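Local coordinates for chemotaxis signal transduction protein (Thermoanaerobacter tengcongensis, PDB 2QDL) that probably serves as the CheW scaffold that couples chemoreceptors to the histidine kinase CheA in bacterial chemotaxis signalling, at residues A[16-26]-A[134-142]. Numbering follows the deposited sequence.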
loop_
_atom_site.group_PDB
_atom_site.type_symbol
_atom_site.label_atom_id
_atom_site.label_comp_id
_atom_site.label_asym_id
_atom_site.label_seq_id
_atom_site.Cartn_x
_atom_site.Cartn_y
_atom_site.Cartn_z
ATOM N N VAL A 16 6.468 3.530 6.029
ATOM C CA VAL A 16 5.745 4.766 5.793
ATOM C C VAL A 16 6.154 5.303 4.426
ATOM O O VAL A 16 7.347 5.399 4.094
ATOM C CB VAL A 16 5.986 5.824 6.925
ATOM C CG1 VAL A 16 5.204 7.122 6.661
ATOM C CG2 VAL A 16 5.580 5.271 8.277
ATOM N N PHE A 17 5.147 5.615 3.626
ATOM C CA PHE A 17 5.331 6.119 2.305
ATOM C C PHE A 17 4.379 7.279 2.105
ATOM O O PHE A 17 3.399 7.438 2.829
ATOM C CB PHE A 17 5.113 5.013 1.245
ATOM C CG PHE A 17 3.828 4.195 1.422
ATOM C CD1 PHE A 17 2.657 4.556 0.758
ATOM C CD2 PHE A 17 3.807 3.075 2.242
ATOM C CE1 PHE A 17 1.478 3.774 0.897
ATOM C CE2 PHE A 17 2.652 2.298 2.393
ATOM C CZ PHE A 17 1.494 2.640 1.724
ATOM N N SER A 18 4.653 8.123 1.120
ATOM C CA SER A 18 3.785 9.259 0.963
ATOM C C SER A 18 3.024 9.157 -0.351
ATOM O O SER A 18 3.480 8.517 -1.283
ATOM C CB SER A 18 4.568 10.565 1.097
ATOM O OG SER A 18 5.594 10.628 0.144
ATOM N N LEU A 19 1.826 9.735 -0.358
ATOM C CA LEU A 19 1.022 9.919 -1.572
ATOM C C LEU A 19 0.610 11.397 -1.571
ATOM O O LEU A 19 -0.141 11.813 -0.699
ATOM C CB LEU A 19 -0.222 9.020 -1.581
ATOM C CG LEU A 19 0.002 7.496 -1.611
ATOM C CD1 LEU A 19 -1.344 6.774 -1.468
ATOM C CD2 LEU A 19 0.738 7.089 -2.887
ATOM N N ALA A 20 1.133 12.178 -2.518
ATOM C CA ALA A 20 0.943 13.635 -2.532
ATOM C C ALA A 20 1.332 14.176 -1.145
ATOM O O ALA A 20 2.436 13.877 -0.649
ATOM C CB ALA A 20 -0.496 14.035 -2.931
ATOM N N GLU A 21 0.454 14.925 -0.485
ATOM C CA GLU A 21 0.895 15.515 0.780
ATOM C C GLU A 21 0.544 14.646 2.021
ATOM O O GLU A 21 0.531 15.149 3.149
ATOM C CB GLU A 21 0.418 16.985 0.916
ATOM C CG GLU A 21 0.872 17.939 -0.250
ATOM C CD GLU A 21 -0.106 17.951 -1.440
ATOM O OE1 GLU A 21 -1.322 17.804 -1.192
ATOM O OE2 GLU A 21 0.335 18.096 -2.615
ATOM N N GLU A 22 0.290 13.347 1.820
ATOM C CA GLU A 22 -0.250 12.510 2.902
ATOM C C GLU A 22 0.608 11.260 3.189
ATOM O O GLU A 22 1.317 10.763 2.296
ATOM C CB GLU A 22 -1.713 12.126 2.620
ATOM C CG GLU A 22 -2.659 13.304 2.367
ATOM C CD GLU A 22 -4.018 12.862 1.829
ATOM O OE1 GLU A 22 -4.178 11.664 1.473
ATOM O OE2 GLU A 22 -4.941 13.718 1.764
ATOM N N LEU A 23 0.539 10.775 4.425
ATOM C CA LEU A 23 1.356 9.632 4.869
ATOM C C LEU A 23 0.498 8.397 5.010
ATOM O O LEU A 23 -0.608 8.469 5.551
ATOM C CB LEU A 23 2.052 9.913 6.214
ATOM C CG LEU A 23 3.075 11.056 6.154
ATOM C CD1 LEU A 23 3.645 11.311 7.544
ATOM C CD2 LEU A 23 4.193 10.797 5.148
ATOM N N TYR A 24 1.005 7.284 4.487
ATOM C CA TYR A 24 0.313 6.011 4.551
ATOM C C TYR A 24 1.303 4.980 5.039
ATOM O O TYR A 24 2.520 5.171 4.888
ATOM C CB TYR A 24 -0.279 5.651 3.163
ATOM C CG TYR A 24 -1.404 6.598 2.813
ATOM C CD1 TYR A 24 -1.147 7.831 2.224
ATOM C CD2 TYR A 24 -2.716 6.289 3.143
ATOM C CE1 TYR A 24 -2.171 8.718 1.940
ATOM C CE2 TYR A 24 -3.756 7.168 2.847
ATOM C CZ TYR A 24 -3.467 8.376 2.261
ATOM O OH TYR A 24 -4.480 9.239 2.007
ATOM N N GLY A 25 0.800 3.893 5.616
ATOM C CA GLY A 25 1.695 2.815 6.012
ATOM C C GLY A 25 1.225 1.389 5.799
ATOM O O GLY A 25 0.025 1.114 5.685
ATOM N N LEU A 26 2.199 0.485 5.768
ATOM C CA LEU A 26 1.949 -0.949 5.772
ATOM C C LEU A 26 2.897 -1.602 6.766
ATOM O O LEU A 26 4.040 -1.146 6.934
ATOM C CB LEU A 26 2.185 -1.559 4.388
ATOM C CG LEU A 26 1.131 -1.284 3.325
ATOM C CD1 LEU A 26 1.649 -1.622 1.896
ATOM C CD2 LEU A 26 -0.182 -2.044 3.658
ATOM N N LYS A 134 1.817 13.513 13.134
ATOM C CA LYS A 134 1.240 13.059 11.871
ATOM C C LYS A 134 0.168 11.988 12.085
ATOM O O LYS A 134 0.186 11.245 13.089
ATOM C CB LYS A 134 2.346 12.470 10.974
ATOM C CG LYS A 134 3.498 13.418 10.629
ATOM C CD LYS A 134 3.167 14.348 9.460
ATOM C CE LYS A 134 4.422 15.015 8.938
ATOM N NZ LYS A 134 4.803 16.170 9.794
ATOM N N MET A 135 -0.764 11.922 11.135
ATOM C CA MET A 135 -1.713 10.812 11.045
ATOM C C MET A 135 -1.186 9.846 9.997
ATOM O O MET A 135 -0.785 10.260 8.890
ATOM C CB MET A 135 -3.113 11.313 10.674
ATOM C CG MET A 135 -4.042 10.231 10.112
ATOM S SD MET A 135 -5.704 10.785 9.676
ATOM C CE MET A 135 -6.458 11.050 11.311
ATOM N N ILE A 136 -1.127 8.568 10.349
ATOM C CA ILE A 136 -0.769 7.569 9.362
ATOM C C ILE A 136 -1.881 6.544 9.245
ATOM O O ILE A 136 -2.112 5.771 10.154
ATOM C CB ILE A 136 0.552 6.857 9.663
ATOM C CG1 ILE A 136 1.628 7.858 10.080
ATOM C CG2 ILE A 136 0.998 6.040 8.426
ATOM C CD1 ILE A 136 2.946 7.212 10.397
ATOM N N ILE A 137 -2.522 6.527 8.086
ATOM C CA ILE A 137 -3.496 5.514 7.750
ATOM C C ILE A 137 -2.776 4.280 7.298
ATOM O O ILE A 137 -1.971 4.328 6.377
ATOM C CB ILE A 137 -4.480 5.988 6.647
ATOM C CG1 ILE A 137 -5.490 6.950 7.270
ATOM C CG2 ILE A 137 -5.178 4.795 5.984
ATOM C CD1 ILE A 137 -6.176 7.805 6.314
ATOM N N ILE A 138 -3.062 3.178 7.985
ATOM C CA ILE A 138 -2.577 1.892 7.612
ATOM C C ILE A 138 -3.577 1.349 6.601
ATOM O O ILE A 138 -4.791 1.192 6.896
ATOM C CB ILE A 138 -2.409 0.943 8.844
ATOM C CG1 ILE A 138 -1.403 1.545 9.830
ATOM C CG2 ILE A 138 -1.942 -0.429 8.365
ATOM C CD1 ILE A 138 -1.262 0.748 11.071
ATOM N N ILE A 139 -3.075 1.071 5.410
ATOM C CA ILE A 139 -3.917 0.641 4.303
ATOM C C ILE A 139 -4.318 -0.826 4.439
ATOM O O ILE A 139 -3.508 -1.664 4.842
ATOM C CB ILE A 139 -3.201 0.889 2.945
ATOM C CG1 ILE A 139 -3.161 2.404 2.652
ATOM C CG2 ILE A 139 -3.826 0.004 1.781
ATOM C CD1 ILE A 139 -2.177 2.778 1.540
ATOM N N LYS A 140 -5.571 -1.122 4.129
ATOM C CA LYS A 140 -6.058 -2.492 4.064
ATOM C C LYS A 140 -5.956 -2.918 2.625
ATOM O O LYS A 140 -6.500 -2.259 1.729
ATOM C CB LYS A 140 -7.521 -2.569 4.554
ATOM C CG LYS A 140 -8.201 -3.910 4.378
ATOM C CD LYS A 140 -9.672 -3.907 4.844
ATOM C CE LYS A 140 -9.779 -3.893 6.378
ATOM N NZ LYS A 140 -11.211 -3.859 6.922
ATOM N N LEU A 141 -5.239 -4.017 2.396
ATOM C CA LEU A 141 -4.963 -4.499 1.049
ATOM C C LEU A 141 -6.095 -5.294 0.418
ATOM O O LEU A 141 -6.167 -5.383 -0.805
ATOM C CB LEU A 141 -3.719 -5.388 1.052
ATOM C CG LEU A 141 -2.418 -4.776 1.597
ATOM C CD1 LEU A 141 -1.349 -5.833 1.692
ATOM C CD2 LEU A 141 -1.975 -3.553 0.787
ATOM N N HIS A 142 -6.947 -5.906 1.239
ATOM C CA HIS A 142 -7.959 -6.855 0.777
ATOM C C HIS A 142 -8.711 -6.478 -0.523
ATOM O O HIS A 142 -8.709 -7.250 -1.488
ATOM C CB HIS A 142 -8.968 -7.117 1.908
ATOM C CG HIS A 142 -9.823 -8.322 1.687
ATOM N ND1 HIS A 142 -10.632 -8.851 2.666
ATOM C CD2 HIS A 142 -9.975 -9.122 0.602
ATOM C CE1 HIS A 142 -11.256 -9.914 2.187
ATOM N NE2 HIS A 142 -10.878 -10.093 0.936
HETATM O O HOH W 1 -2.777 9.751 6.633
#
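Gly25 O accepts the backbone N-H of Ile139, with 3.1 Å between Gly25 O and Ile139 N, and also receives a CA-H...O contact from Ile138. Gly25 N, facing the same strand, donates to Ile137 O at 2.9 Å; the CA of Tyr24 meets the same oxygen. One step earlier Leu23 O stays 3.7 Å from Ile137 N, too far for a good bond, and a water donates to Leu23 O and Met135 O instead. This parallel pairing joins the N-terminal hairpin, turned by a type II' turn at Leu19-Glu22, to a late strand of the curled beta-sheet in the CheW-like domain. Ile136 lays CG2 against Gly25 N at 3.5 Å, while its CD1 touches Val16 CG2, the two side chains crossing at about a right angle. Ile139 CD1 lies at the edge of the Phe17 ring, 3.7 Å from Phe17 CZ, and beside Tyr24 CB; Leu66 and Phe70 of helix 66-70 also touch Ile139. With CG anti to its carbonyl carbon (chi1 -68°), Tyr24 runs alongside Ile137, and Tyr24 OH donates to Glu22 OE1 at 2.5 Å. Leu23 CD1 rests on the bent aliphatic chain of Lys134, and past the end of strand 134-139, Leu141 CD2 meets Leu26 CD2 at 3.7 Å.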